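Local coordinates for fatty acid-binding protein TM_1468 (Thermotoga maritima, PDB 1VPV) that binds long-chain fatty acids such as palmitate and may take part in lipid transport or fatty acid metabolism, at residues 16-21 with 36-41; 97-102 with 126-131; 25-30 with 54-59; 21-26 with 135-140. All coordinates share one frame; numbering follows the deposited sequence.

In the fold
The four contacts illustrate how a DegV-family protein joins a sheet to the loops that follow its strands. Contacts 1 and 2, centres about 10 Å apart, lie in one mixed sheet: each pairs the two parallel strands of a beta-alpha-beta unit, and strands 15-20 and 97-102 are neighbours, so the two ladders join directly. Contact 3 starts from the loop after strand 15-20; its centre is about 20 Å from that of contact 2. Contact 4 takes up the same loop, shares V25 and P26 with contact 3, and has its centre about 4 Å from that of the chain. Contact 2 falls within the chain interval contact 4 spans. Contacts 1 and 4 both reach the palmitate.

Contact 1: residues 16-21 with 36-41; sequences KILVDS and DSIPLY. With PLM (palmitic acid), chain D.
D36 N donates to I17 O, V19 N to D36 O at 2.9 Å and I38 N to V19 O, with L18 opposite D36, in the parallel pattern of a beta-alpha-beta unit whose linking helix is 29-32. Packing is tight toward the C-terminal ends. L40 CD1 comes across D20 CB at 3.6 Å, and I38 CG2 lies 3.7 Å from D20 CA. S21 OG, set between its backbone N and carbonyl carbon (chi1 60°), accepts from L40 N at 3.0 Å in a nearly straight bond of 173°. Without its hydroxyl, as in an alanine, S21 is likely to leave L40 N and the carboxylate of D52, the other partner of OG, short of a mate, and to let the backbone at L40 shift. A water bridges D20 O and S37 OG.

The other end is looser and partly exposed. K16 CE passes D36 CB at 3.8 Å, but K16 NZ stays 5.0 Å from D36 OD2; the lysine pairs with D34, the aspartate with R86 and Y90. Polar bonds thus fix the backbone from which L40 reaches the ligand, its CD2 3.4 Å from palmitate C2, beside the carboxylate held by S108 and T75.

Contact 2: residues 97-102 with 126-131; sequences VVLVLT and YVVDTL
L99 and Y126 open a regular parallel ladder in which strands 97-102 and 126-129 run 18° apart, with Y126 N bonded to V98 O, V100 N to Y126 O, V128 N to V100 O and T102 N to V128 O. The strands belong to a beta-alpha-beta unit whose helix, 110-118, packs on part of one face, which it shares with helix 80-92. On that face V100 and V127 lie side by side and point the same way, V100 CB 4.1 Å from V127 CG1, while Y111 and V115 of helix 110-118 pack on V127. The opposite face carries L99, L101, Y126 and V128. There L99 CD1 meets V128 CG2 at 4.1 Å, beneath L158 of helix 154-166. At the beginning of the ladder V97 CG1 touches the edge of the Y126 ring, 3.7 Å from Y126 CD2.

T130 closes the far end. Its CG2 is 3.9 Å from L101 CB, the two side chains crossing at about a right angle. With chi1 at 60°, OG1 turns back to donate to T102 O at 2.6 Å, tilted 31° from the carbonyl plane, and T130 N reaches the same oxygen at 3.2 Å. T102 O would probably keep the amide bond alone if T130 were replaced by an alanine, with L132 N robbed of its acceptor and a gap opened beside L101. Just before it, D129 OD1 accepts from L131 N in an Asx turn, and D129 OD2 bonds to S105. Two donors on one carbonyl and an Asx turn are consistent with a chain exit fixed by polar bonds, where the apolar ladder gives out.

Contact 3: residues 25-30 with 54-59; sequences VPFSWM and REPEEI
F27 and P56 meet ring on ring: P56 CG stands over the centre of the phenyl face, 3.8 Å from its centroid and only 7° off the ring normal, a CH-pi contact. The opposite face of the phenyl ring is met by R54 NH2, and I59 CD1 touches the edge in plane, 3.9 Å from F27 CZ. On the guanidinium, F27 CE1 lies over one face, offset toward the rim, and V25 N over the other.

Bends at chi2 (-52°) and chi3 shape the arginine chain so that its guanidinium comes to V25 O. That oxygen is gripped side-on by two nitrogens, R54 NH2 at 2.9 Å and R54 NE at 3.0 Å; NH2 stands well above the carbonyl plane, at 60°, whereas NE is only slightly tilted from it. E55, next in the chain, is the N-cap of helix 56-68, its OE2 accepting from E57 N at 3.0 Å, with P56 in the first turn as the plate for F27. R54 NH2 also bonds to P275 O, tying the loop before this helix to strand 267-275 of the other sheet.

The selenomethionine M30 crosses R54 at about a right angle, its SE 3.9 Å from R54 CB and its CE 3.5 Å from R54 O. On the arginine's aliphatic part, V25 CG1 rests 4.0 Å from R54 CG.

Contact 4: residues 21-26 with 135-140; sequences STADVP and GAIPLP
T22 makes only a distant approach to I137, T22 OG1 being 4.4 Å from I137 CD1; it also touches L103 and, in helix 278-284, V279 and I280. A23 carries the contact. Its CB, the sole side-chain carbon it has, presses on I137 CG2 at 3.5 Å. That methyl is the branch of I137 lying anti to the backbone N, while CG1 sits beside the N (chi1 -77°) and sends CD1 past A23 CA. The carbonyl of A23 meets the ring of P138, the residue after I137, with A23 O 3.3 Å from P138 CG, and comes to 3.7 Å from G135 N without forming a bond.

D24 N closes the 3-10 turn on S21 O, and D24 itself takes left-handed backbone angles (phi 47°, psi 50°). The carboxylate there is held from outside the two segments: OD2 by S134 and OD1 by the backbone N of G277. V25 then lays its CA 3.9 Å from P138 CG, and its CG2 crosses toward P138 CB. P26 finishes the walk, its CD 4.1 Å from P138 CB; I245 of the second sheet touches both prolines. The side-chain contacts are apolar, with the A23 carbonyl as the polar group against the P138 ring.

G135 touches the bound palmitate, nearest atoms about 4 Å apart. Such a seam, joining the loop after strand 15-20 to the lead-in of helix 138-149 and meeting a strand of the other sheet, belongs to the buried centre of the DegV-like fold, beside its fatty acid site.

Contact 1: residues 16-21 with 36-41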
loop_
_atom_site.group_PDB
_atom_site.type_symbol
_atom_site.label_atom_id
_atom_site.label_comp_id
_atom_site.label_asym_id
_atom_site.label_seq_id
_atom_site.Cartn_x
_atom_site.Cartn_y
_atom_site.Cartn_z
ATOM N N LYS A 16 19.176 2.995 -2.090
ATOM C CA LYS A 16 18.224 1.907 -1.815
ATOM C C LYS A 16 16.871 2.494 -1.484
ATOM O O LYS A 16 16.793 3.501 -0.772
ATOM C CB LYS A 16 18.652 1.094 -0.599
ATOM C CG LYS A 16 17.837 -0.180 -0.414
ATOM C CD LYS A 16 18.401 -1.297 -1.307
ATOM C CE LYS A 16 17.370 -2.345 -1.603
ATOM N NZ LYS A 16 17.973 -3.360 -2.486
ATOM N N ILE A 17 15.810 1.858 -1.969
ATOM C CA ILE A 17 14.469 2.251 -1.585
ATOM C C ILE A 17 13.891 1.103 -0.762
ATOM O O ILE A 17 13.931 -0.051 -1.164
ATOM C CB ILE A 17 13.587 2.541 -2.803
ATOM C CG1 ILE A 17 14.094 3.779 -3.529
ATOM C CG2 ILE A 17 12.122 2.731 -2.387
ATOM C CD1 ILE A 17 13.449 4.027 -4.912
ATOM N N LEU A 18 13.371 1.430 0.408
ATOM C CA LEU A 18 12.727 0.445 1.253
ATOM C C LEU A 18 11.263 0.834 1.460
ATOM O O LEU A 18 10.963 1.981 1.800
ATOM C CB LEU A 18 13.444 0.395 2.597
ATOM C CG LEU A 18 12.884 -0.588 3.611
ATOM C CD1 LEU A 18 13.145 -2.001 3.180
ATOM C CD2 LEU A 18 13.543 -0.294 4.956
ATOM N N VAL A 19 10.347 -0.094 1.228
ATOM C CA VAL A 19 8.950 0.096 1.710
ATOM C C VAL A 19 8.709 -0.991 2.758
ATOM O O VAL A 19 9.490 -1.924 2.892
ATOM C CB VAL A 19 7.898 0.016 0.583
ATOM C CG1 VAL A 19 8.192 1.070 -0.531
ATOM C CG2 VAL A 19 7.838 -1.400 -0.025
ATOM N N ASP A 20 7.636 -0.850 3.514
ATOM C CA ASP A 20 7.222 -1.862 4.447
ATOM C C ASP A 20 6.240 -2.821 3.776
ATOM O O ASP A 20 5.747 -2.538 2.681
ATOM C CB ASP A 20 6.655 -1.214 5.698
ATOM C CG ASP A 20 5.347 -0.491 5.450
ATOM O OD1 ASP A 20 4.320 -1.167 5.133
ATOM O OD2 ASP A 20 5.359 0.752 5.613
ATOM N N SER A 21 5.986 -3.971 4.416
ATOM C CA SER A 21 5.182 -5.025 3.788
ATOM C C SER A 21 3.735 -4.595 3.482
ATOM O O SER A 21 3.088 -5.161 2.604
ATOM C CB SER A 21 5.151 -6.261 4.663
ATOM O OG SER A 21 4.593 -5.937 5.909
ATOM N N ASP A 36 13.159 -2.846 -1.746
ATOM C CA ASP A 36 13.097 -3.916 -0.786
ATOM C C ASP A 36 11.860 -3.710 0.067
ATOM O O ASP A 36 11.362 -2.582 0.196
ATOM C CB ASP A 36 14.338 -3.830 0.097
ATOM C CG ASP A 36 14.669 -5.137 0.820
ATOM O OD1 ASP A 36 13.942 -6.148 0.665
ATOM O OD2 ASP A 36 15.680 -5.120 1.564
ATOM N N SER A 37 11.394 -4.800 0.667
ATOM C CA SER A 37 10.225 -4.809 1.523
ATOM C C SER A 37 10.602 -5.279 2.944
ATOM O O SER A 37 11.191 -6.343 3.104
ATOM C CB SER A 37 9.163 -5.748 0.925
ATOM O OG SER A 37 7.916 -5.529 1.552
ATOM N N ILE A 38 10.288 -4.480 3.966
ATOM C CA ILE A 38 10.561 -4.894 5.346
ATOM C C ILE A 38 9.270 -5.429 5.971
ATOM O O ILE A 38 8.266 -4.755 5.944
ATOM C CB ILE A 38 11.193 -3.776 6.227
ATOM C CG1 ILE A 38 11.393 -4.283 7.647
ATOM C CG2 ILE A 38 10.356 -2.487 6.230
ATOM C CD1 ILE A 38 12.200 -3.326 8.513
ATOM N N PRO A 39 9.302 -6.665 6.508
ATOM C CA PRO A 39 8.074 -7.274 7.024
ATOM C C PRO A 39 7.530 -6.638 8.307
ATOM O O PRO A 39 8.278 -6.388 9.254
ATOM C CB PRO A 39 8.473 -8.737 7.311
ATOM C CG PRO A 39 9.875 -8.904 6.833
ATOM C CD PRO A 39 10.475 -7.557 6.642
ATOM N N LEU A 40 6.227 -6.397 8.331
ATOM C CA LEU A 40 5.542 -6.272 9.599
ATOM C C LEU A 40 5.150 -7.692 10.056
ATOM O O LEU A 40 5.424 -8.685 9.367
ATOM C CB LEU A 40 4.310 -5.368 9.471
ATOM C CG LEU A 40 4.545 -3.869 9.569
ATOM C CD1 LEU A 40 5.260 -3.339 8.311
ATOM C CD2 LEU A 40 3.242 -3.137 9.789
ATOM N N TYR A 41 4.509 -7.768 11.219
ATOM C CA TYR A 41 4.177 -9.040 11.843
ATOM C C TYR A 41 2.680 -9.252 12.049
ATOM O O TYR A 41 1.904 -8.314 12.258
ATOM C CB TYR A 41 4.891 -9.180 13.172
ATOM C CG TYR A 41 6.380 -9.035 13.067
ATOM C CD1 TYR A 41 7.172 -10.095 12.654
ATOM C CD2 TYR A 41 7.002 -7.834 13.413
ATOM C CE1 TYR A 41 8.545 -9.968 12.543
ATOM C CE2 TYR A 41 8.399 -7.696 13.332
ATOM C CZ TYR A 41 9.158 -8.768 12.891
ATOM O OH TYR A 41 10.527 -8.629 12.801
HETATM C C1 PLM D . 0.690 -2.214 12.214
HETATM O O1 PLM D . 1.503 -1.320 12.594
HETATM O O2 PLM D . 0.310 -3.146 12.993
HETATM C C2 PLM D . 0.197 -2.157 10.787
HETATM C C3 PLM D . -1.207 -1.593 10.710
HETATM C C4 PLM D . -1.727 -1.683 9.281
HETATM C C5 PLM D . -3.166 -1.177 9.244
HETATM C C6 PLM D . -3.759 -1.241 7.861
HETATM C C7 PLM D . -5.170 -0.676 7.802
HETATM C C8 PLM D . -5.886 -1.116 6.528
HETATM C C9 PLM D . -5.385 -0.358 5.318
HETATM C CA PLM D . -6.027 -0.845 4.033
HETATM C CB PLM D . -5.621 0.039 2.864
HETATM C CC PLM D . -6.019 -0.615 1.544
HETATM C CD PLM D . -5.782 0.315 0.335
HETATM C CE PLM D . -5.964 -0.403 -0.990
HETATM C CF PLM D . -5.914 0.541 -2.181
HETATM C CG PLM D . -4.484 0.841 -2.637
HETATM O O HOH W 1 5.598 -4.454 0.129
#

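Contact 2: residues 97-102 with 126-131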
loop_
_atom_site.group_PDB
_atom_site.type_symbol
_atom_site.label_atom_id
_atom_site.label_comp_id
_atom_site.label_asym_id
_atom_site.label_seq_id
_atom_site.Cartn_x
_atom_site.Cartn_y
_atom_site.Cartn_z
ATOM N N VAL A 97 22.813 6.102 0.306
ATOM C CA VAL A 97 21.600 6.689 0.895
ATOM C C VAL A 97 20.477 5.624 0.920
ATOM O O VAL A 97 20.360 4.810 -0.005
ATOM C CB VAL A 97 21.091 7.913 0.072
ATOM C CG1 VAL A 97 19.778 8.459 0.640
ATOM C CG2 VAL A 97 22.108 9.029 0.016
ATOM N N VAL A 98 19.683 5.609 1.994
ATOM C CA VAL A 98 18.456 4.807 2.029
ATOM C C VAL A 98 17.255 5.746 2.050
ATOM O O VAL A 98 17.205 6.686 2.844
ATOM C CB VAL A 98 18.356 3.933 3.262
ATOM C CG1 VAL A 98 17.126 3.062 3.152
ATOM C CG2 VAL A 98 19.593 3.077 3.428
ATOM N N LEU A 99 16.309 5.495 1.164
ATOM C CA LEU A 99 15.066 6.235 1.144
ATOM C C LEU A 99 13.945 5.311 1.565
ATOM O O LEU A 99 13.654 4.359 0.858
ATOM C CB LEU A 99 14.786 6.753 -0.266
ATOM C CG LEU A 99 13.411 7.421 -0.456
ATOM C CD1 LEU A 99 13.313 8.695 0.373
ATOM C CD2 LEU A 99 13.160 7.727 -1.926
ATOM N N VAL A 100 13.300 5.604 2.689
ATOM C CA VAL A 100 12.208 4.777 3.250
ATOM C C VAL A 100 10.837 5.450 3.067
ATOM O O VAL A 100 10.638 6.598 3.440
ATOM C CB VAL A 100 12.417 4.542 4.788
ATOM C CG1 VAL A 100 11.353 3.617 5.364
ATOM C CG2 VAL A 100 13.805 4.023 5.072
ATOM N N LEU A 101 9.904 4.710 2.509
ATOM C CA LEU A 101 8.510 5.144 2.374
ATOM C C LEU A 101 7.664 4.207 3.195
ATOM O O LEU A 101 7.612 2.998 2.919
ATOM C CB LEU A 101 8.044 5.067 0.900
ATOM C CG LEU A 101 8.440 6.285 0.079
ATOM C CD1 LEU A 101 9.879 6.201 -0.247
ATOM C CD2 LEU A 101 7.636 6.407 -1.190
ATOM N N THR A 102 7.033 4.739 4.229
ATOM C CA THR A 102 6.185 3.925 5.095
ATOM C C THR A 102 4.746 4.265 4.927
ATOM O O THR A 102 4.389 5.380 4.532
ATOM C CB THR A 102 6.475 4.130 6.572
ATOM O OG1 THR A 102 6.004 5.426 6.988
ATOM C CG2 THR A 102 7.968 3.951 6.859
ATOM N N TYR A 126 16.509 8.746 4.747
ATOM C CA TYR A 126 15.420 9.699 4.659
ATOM C C TYR A 126 14.099 8.951 4.715
ATOM O O TYR A 126 13.848 8.082 3.899
ATOM C CB TYR A 126 15.547 10.462 3.368
ATOM C CG TYR A 126 16.767 11.335 3.339
ATOM C CD1 TYR A 126 16.717 12.647 3.784
ATOM C CD2 TYR A 126 17.971 10.861 2.839
ATOM C CE1 TYR A 126 17.845 13.462 3.739
ATOM C CE2 TYR A 126 19.092 11.662 2.793
ATOM C CZ TYR A 126 19.027 12.956 3.249
ATOM O OH TYR A 126 20.157 13.747 3.225
ATOM N N VAL A 127 13.264 9.282 5.689
ATOM C CA VAL A 127 12.036 8.559 5.894
ATOM C C VAL A 127 10.855 9.409 5.509
ATOM O O VAL A 127 10.685 10.477 6.046
ATOM C CB VAL A 127 11.849 8.143 7.354
ATOM C CG1 VAL A 127 10.680 7.120 7.444
ATOM C CG2 VAL A 127 13.123 7.547 7.919
ATOM N N VAL A 128 10.052 8.914 4.575
ATOM C CA VAL A 128 8.877 9.623 4.096
ATOM C C VAL A 128 7.608 8.952 4.594
ATOM O O VAL A 128 7.377 7.734 4.339
ATOM C CB VAL A 128 8.847 9.680 2.560
ATOM C CG1 VAL A 128 7.585 10.389 2.063
ATOM C CG2 VAL A 128 10.052 10.417 2.072
ATOM N N ASP A 129 6.831 9.736 5.347
ATOM C CA ASP A 129 5.467 9.394 5.773
ATOM C C ASP A 129 4.521 9.566 4.582
ATOM O O ASP A 129 4.039 10.658 4.353
ATOM C CB ASP A 129 4.994 10.308 6.934
ATOM C CG ASP A 129 3.600 9.880 7.511
ATOM O OD1 ASP A 129 3.015 8.898 6.998
ATOM O OD2 ASP A 129 3.088 10.501 8.484
ATOM N N THR A 130 4.214 8.493 3.859
ATOM C CA THR A 130 3.404 8.611 2.659
ATOM C C THR A 130 1.956 9.005 2.913
ATOM O O THR A 130 1.273 9.367 1.967
ATOM C CB THR A 130 3.303 7.289 1.888
ATOM O OG1 THR A 130 2.704 6.315 2.733
ATOM C CG2 THR A 130 4.648 6.822 1.448
ATOM N N LEU A 131 1.467 8.859 4.153
ATOM C CA LEU A 131 0.027 9.018 4.451
ATOM C C LEU A 131 -0.842 8.085 3.578
ATOM O O LEU A 131 -1.992 8.378 3.278
ATOM C CB LEU A 131 -0.438 10.480 4.315
ATOM C CG LEU A 131 0.346 11.506 5.159
ATOM C CD1 LEU A 131 -0.164 12.915 4.885
ATOM C CD2 LEU A 131 0.318 11.239 6.695
#

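Contact 3: residues 25-30 with 54-59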
loop_
_atom_site.group_PDB
_atom_site.type_symbol
_atom_site.label_atom_id
_atom_site.label_comp_id
_atom_site.label_asym_id
_atom_site.label_seq_id
_atom_site.Cartn_x
_atom_site.Cartn_y
_atom_site.Cartn_z
ATOM N N VAL A 25 3.913 -4.266 -2.512
ATOM C CA VAL A 25 4.685 -3.926 -3.701
ATOM C C VAL A 25 4.646 -5.057 -4.729
ATOM O O VAL A 25 4.812 -6.240 -4.361
ATOM C CB VAL A 25 6.177 -3.551 -3.341
ATOM C CG1 VAL A 25 6.954 -4.761 -2.823
ATOM C CG2 VAL A 25 6.890 -2.908 -4.542
ATOM N N PRO A 26 4.419 -4.723 -6.021
ATOM C CA PRO A 26 4.350 -5.808 -7.032
ATOM C C PRO A 26 5.630 -6.609 -7.046
ATOM O O PRO A 26 6.707 -6.030 -6.884
ATOM C CB PRO A 26 4.132 -5.059 -8.339
ATOM C CG PRO A 26 3.494 -3.721 -7.896
ATOM C CD PRO A 26 4.200 -3.399 -6.619
ATOM N N PHE A 27 5.547 -7.924 -7.198
ATOM C CA PHE A 27 6.763 -8.735 -7.002
ATOM C C PHE A 27 7.886 -8.275 -7.915
ATOM O O PHE A 27 9.025 -8.180 -7.467
ATOM C CB PHE A 27 6.477 -10.252 -7.136
ATOM C CG PHE A 27 5.493 -10.745 -6.112
ATOM C CD1 PHE A 27 5.807 -10.688 -4.756
ATOM C CD2 PHE A 27 4.225 -11.169 -6.482
ATOM C CE1 PHE A 27 4.874 -11.075 -3.786
ATOM C CE2 PHE A 27 3.289 -11.582 -5.516
ATOM C CZ PHE A 27 3.621 -11.526 -4.171
ATOM N N SER A 28 7.569 -7.972 -9.179
ATOM C CA SER A 28 8.602 -7.732 -10.188
ATOM C C SER A 28 9.309 -6.404 -9.994
ATOM O O SER A 28 10.423 -6.218 -10.469
ATOM C CB SER A 28 8.017 -7.808 -11.600
ATOM O OG SER A 28 6.835 -7.035 -11.715
ATOM N N TRP A 29 8.673 -5.471 -9.303
ATOM C CA TRP A 29 9.243 -4.155 -9.113
ATOM C C TRP A 29 10.361 -4.181 -8.126
ATOM O O TRP A 29 11.125 -3.217 -8.043
ATOM C CB TRP A 29 8.215 -3.191 -8.597
ATOM C CG TRP A 29 7.187 -2.800 -9.597
ATOM C CD1 TRP A 29 6.864 -3.444 -10.750
ATOM C CD2 TRP A 29 6.322 -1.681 -9.498
ATOM N NE1 TRP A 29 5.859 -2.785 -11.393
ATOM C CE2 TRP A 29 5.502 -1.693 -10.647
ATOM C CE3 TRP A 29 6.170 -0.651 -8.548
ATOM C CZ2 TRP A 29 4.539 -0.725 -10.882
ATOM C CZ3 TRP A 29 5.225 0.317 -8.768
ATOM C CH2 TRP A 29 4.402 0.276 -9.934
HETATM N N MSE A 30 10.476 -5.253 -7.359
HETATM C CA MSE A 30 11.506 -5.267 -6.314
HETATM C C MSE A 30 12.894 -5.219 -6.931
HETATM O O MSE A 30 13.708 -4.359 -6.580
HETATM C CB MSE A 30 11.346 -6.476 -5.419
HETATM C CG MSE A 30 10.080 -6.400 -4.633
HETATM SE SE MSE A 30 9.977 -7.680 -3.165
HETATM C CE MSE A 30 9.720 -9.276 -4.243
ATOM N N ARG A 54 7.357 -10.617 1.285
ATOM C CA ARG A 54 6.864 -10.431 -0.084
ATOM C C ARG A 54 7.366 -11.539 -0.962
ATOM O O ARG A 54 8.270 -11.341 -1.756
ATOM C CB ARG A 54 7.292 -9.099 -0.738
ATOM C CG ARG A 54 6.565 -7.888 -0.336
ATOM C CD ARG A 54 5.036 -7.969 -0.445
ATOM N NE ARG A 54 4.433 -7.719 -1.764
ATOM C CZ ARG A 54 3.119 -7.824 -1.985
ATOM N NH1 ARG A 54 2.302 -8.174 -1.004
ATOM N NH2 ARG A 54 2.607 -7.615 -3.186
ATOM N N GLU A 55 6.707 -12.672 -0.859
ATOM C CA GLU A 55 7.044 -13.859 -1.587
ATOM C C GLU A 55 5.699 -14.465 -1.995
ATOM O O GLU A 55 4.856 -14.679 -1.130
ATOM C CB GLU A 55 7.838 -14.763 -0.652
ATOM C CG GLU A 55 7.567 -16.262 -0.766
ATOM C CD GLU A 55 8.201 -16.885 -1.977
ATOM O OE1 GLU A 55 9.442 -16.836 -2.065
ATOM O OE2 GLU A 55 7.461 -17.428 -2.830
ATOM N N PRO A 56 5.467 -14.689 -3.309
ATOM C CA PRO A 56 4.132 -15.139 -3.753
ATOM C C PRO A 56 3.609 -16.375 -3.019
ATOM O O PRO A 56 2.451 -16.398 -2.658
ATOM C CB PRO A 56 4.329 -15.477 -5.246
ATOM C CG PRO A 56 5.562 -14.788 -5.656
ATOM C CD PRO A 56 6.416 -14.553 -4.433
ATOM N N GLU A 57 4.446 -17.399 -2.816
ATOM C CA GLU A 57 4.001 -18.628 -2.129
ATOM C C GLU A 57 3.513 -18.344 -0.705
ATOM O O GLU A 57 2.457 -18.850 -0.309
ATOM C CB GLU A 57 5.102 -19.695 -2.080
ATOM N N GLU A 58 4.263 -17.549 0.064
ATOM C CA GLU A 58 3.893 -17.278 1.450
ATOM C C GLU A 58 2.602 -16.516 1.545
ATOM O O GLU A 58 1.761 -16.803 2.409
ATOM C CB GLU A 58 4.990 -16.557 2.215
ATOM C CG GLU A 58 6.009 -17.559 2.835
ATOM C CD GLU A 58 6.677 -17.031 4.097
ATOM O OE1 GLU A 58 5.960 -16.855 5.123
ATOM O OE2 GLU A 58 7.921 -16.816 4.063
ATOM N N ILE A 59 2.427 -15.577 0.635
ATOM C CA ILE A 59 1.218 -14.806 0.614
ATOM C C ILE A 59 0.009 -15.691 0.293
ATOM O O ILE A 59 -1.046 -15.565 0.936
ATOM C CB ILE A 59 1.341 -13.571 -0.301
ATOM C CG1 ILE A 59 2.113 -12.496 0.455
ATOM C CG2 ILE A 59 -0.017 -13.028 -0.654
ATOM C CD1 ILE A 59 2.636 -11.379 -0.437
#

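Contact 4: residues 21-26 with 135-140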
loop_
_atom_site.group_PDB
_atom_site.type_symbol
_atom_site.label_atom_id
_atom_site.label_comp_id
_atom_site.label_asym_id
_atom_site.label_seq_id
_atom_site.Cartn_x
_atom_site.Cartn_y
_atom_site.Cartn_z
ATOM N N SER A 21 5.986 -3.971 4.416
ATOM C CA SER A 21 5.182 -5.025 3.788
ATOM C C SER A 21 3.735 -4.595 3.482
ATOM O O SER A 21 3.088 -5.161 2.604
ATOM C CB SER A 21 5.151 -6.261 4.663
ATOM O OG SER A 21 4.593 -5.937 5.909
ATOM N N THR A 22 3.247 -3.594 4.207
ATOM C CA THR A 22 1.926 -3.024 3.943
ATOM C C THR A 22 1.836 -2.215 2.638
ATOM O O THR A 22 0.769 -1.793 2.290
ATOM C CB THR A 22 1.444 -2.098 5.094
ATOM O OG1 THR A 22 2.111 -0.847 5.027
ATOM C CG2 THR A 22 1.728 -2.720 6.416
ATOM N N ALA A 23 2.955 -1.984 1.968
ATOM C CA ALA A 23 2.960 -1.405 0.626
ATOM C C ALA A 23 2.464 -2.348 -0.480
ATOM O O ALA A 23 2.143 -1.875 -1.586
ATOM C CB ALA A 23 4.376 -0.867 0.250
ATOM N N ASP A 24 2.427 -3.659 -0.195
ATOM C CA ASP A 24 1.947 -4.660 -1.152
ATOM C C ASP A 24 2.594 -4.410 -2.521
ATOM O O ASP A 24 1.911 -4.329 -3.552
ATOM C CB ASP A 24 0.417 -4.598 -1.279
ATOM C CG ASP A 24 -0.306 -4.856 0.035
ATOM O OD1 ASP A 24 0.256 -5.557 0.909
ATOM O OD2 ASP A 24 -1.475 -4.379 0.183
ATOM N N VAL A 25 3.913 -4.266 -2.512
ATOM C CA VAL A 25 4.685 -3.926 -3.701
ATOM C C VAL A 25 4.646 -5.057 -4.729
ATOM O O VAL A 25 4.812 -6.240 -4.361
ATOM C CB VAL A 25 6.177 -3.551 -3.341
ATOM C CG1 VAL A 25 6.954 -4.761 -2.823
ATOM C CG2 VAL A 25 6.890 -2.908 -4.542
ATOM N N PRO A 26 4.419 -4.723 -6.021
ATOM C CA PRO A 26 4.350 -5.808 -7.032
ATOM C C PRO A 26 5.630 -6.609 -7.046
ATOM O O PRO A 26 6.707 -6.030 -6.884
ATOM C CB PRO A 26 4.132 -5.059 -8.339
ATOM C CG PRO A 26 3.494 -3.721 -7.896
ATOM C CD PRO A 26 4.200 -3.399 -6.619
ATOM N N GLY A 135 -1.308 -0.727 -2.114
ATOM C CA GLY A 135 -0.812 -0.514 -3.506
ATOM C C GLY A 135 -0.584 0.947 -3.906
ATOM O O GLY A 135 -0.047 1.242 -4.985
ATOM N N ALA A 136 -1.002 1.894 -3.083
ATOM C CA ALA A 136 -0.702 3.270 -3.402
ATOM C C ALA A 136 0.754 3.620 -3.078
ATOM O O ALA A 136 1.306 4.491 -3.711
ATOM C CB ALA A 136 -1.639 4.194 -2.702
ATOM N N ILE A 137 1.373 2.944 -2.112
ATOM C CA ILE A 137 2.719 3.317 -1.646
ATOM C C ILE A 137 3.824 3.109 -2.680
ATOM O O ILE A 137 4.749 3.928 -2.760
ATOM C CB ILE A 137 3.104 2.591 -0.337
ATOM C CG1 ILE A 137 2.407 3.252 0.845
ATOM C CG2 ILE A 137 4.665 2.606 -0.091
ATOM C CD1 ILE A 137 2.290 2.350 2.044
ATOM N N PRO A 138 3.766 2.013 -3.448
ATOM C CA PRO A 138 4.794 1.815 -4.472
ATOM C C PRO A 138 4.787 2.844 -5.598
ATOM O O PRO A 138 5.782 2.970 -6.323
ATOM C CB PRO A 138 4.462 0.434 -5.051
ATOM C CG PRO A 138 3.524 -0.193 -4.068
ATOM C CD PRO A 138 2.814 0.903 -3.394
ATOM N N LEU A 139 3.669 3.534 -5.783
ATOM C CA LEU A 139 3.556 4.513 -6.866
ATOM C C LEU A 139 4.602 5.602 -6.658
ATOM O O LEU A 139 5.449 5.787 -7.517
ATOM C CB LEU A 139 2.113 5.074 -7.014
ATOM C CG LEU A 139 1.045 4.056 -7.423
ATOM C CD1 LEU A 139 -0.342 4.589 -7.285
ATOM C CD2 LEU A 139 1.282 3.563 -8.830
ATOM N N PRO A 140 4.598 6.273 -5.496
ATOM C CA PRO A 140 5.712 7.211 -5.205
ATOM C C PRO A 140 7.127 6.608 -5.153
ATOM O O PRO A 140 8.097 7.337 -5.356
ATOM C CB PRO A 140 5.326 7.825 -3.855
ATOM C CG PRO A 140 4.280 6.951 -3.287
ATOM C CD PRO A 140 3.583 6.288 -4.437
#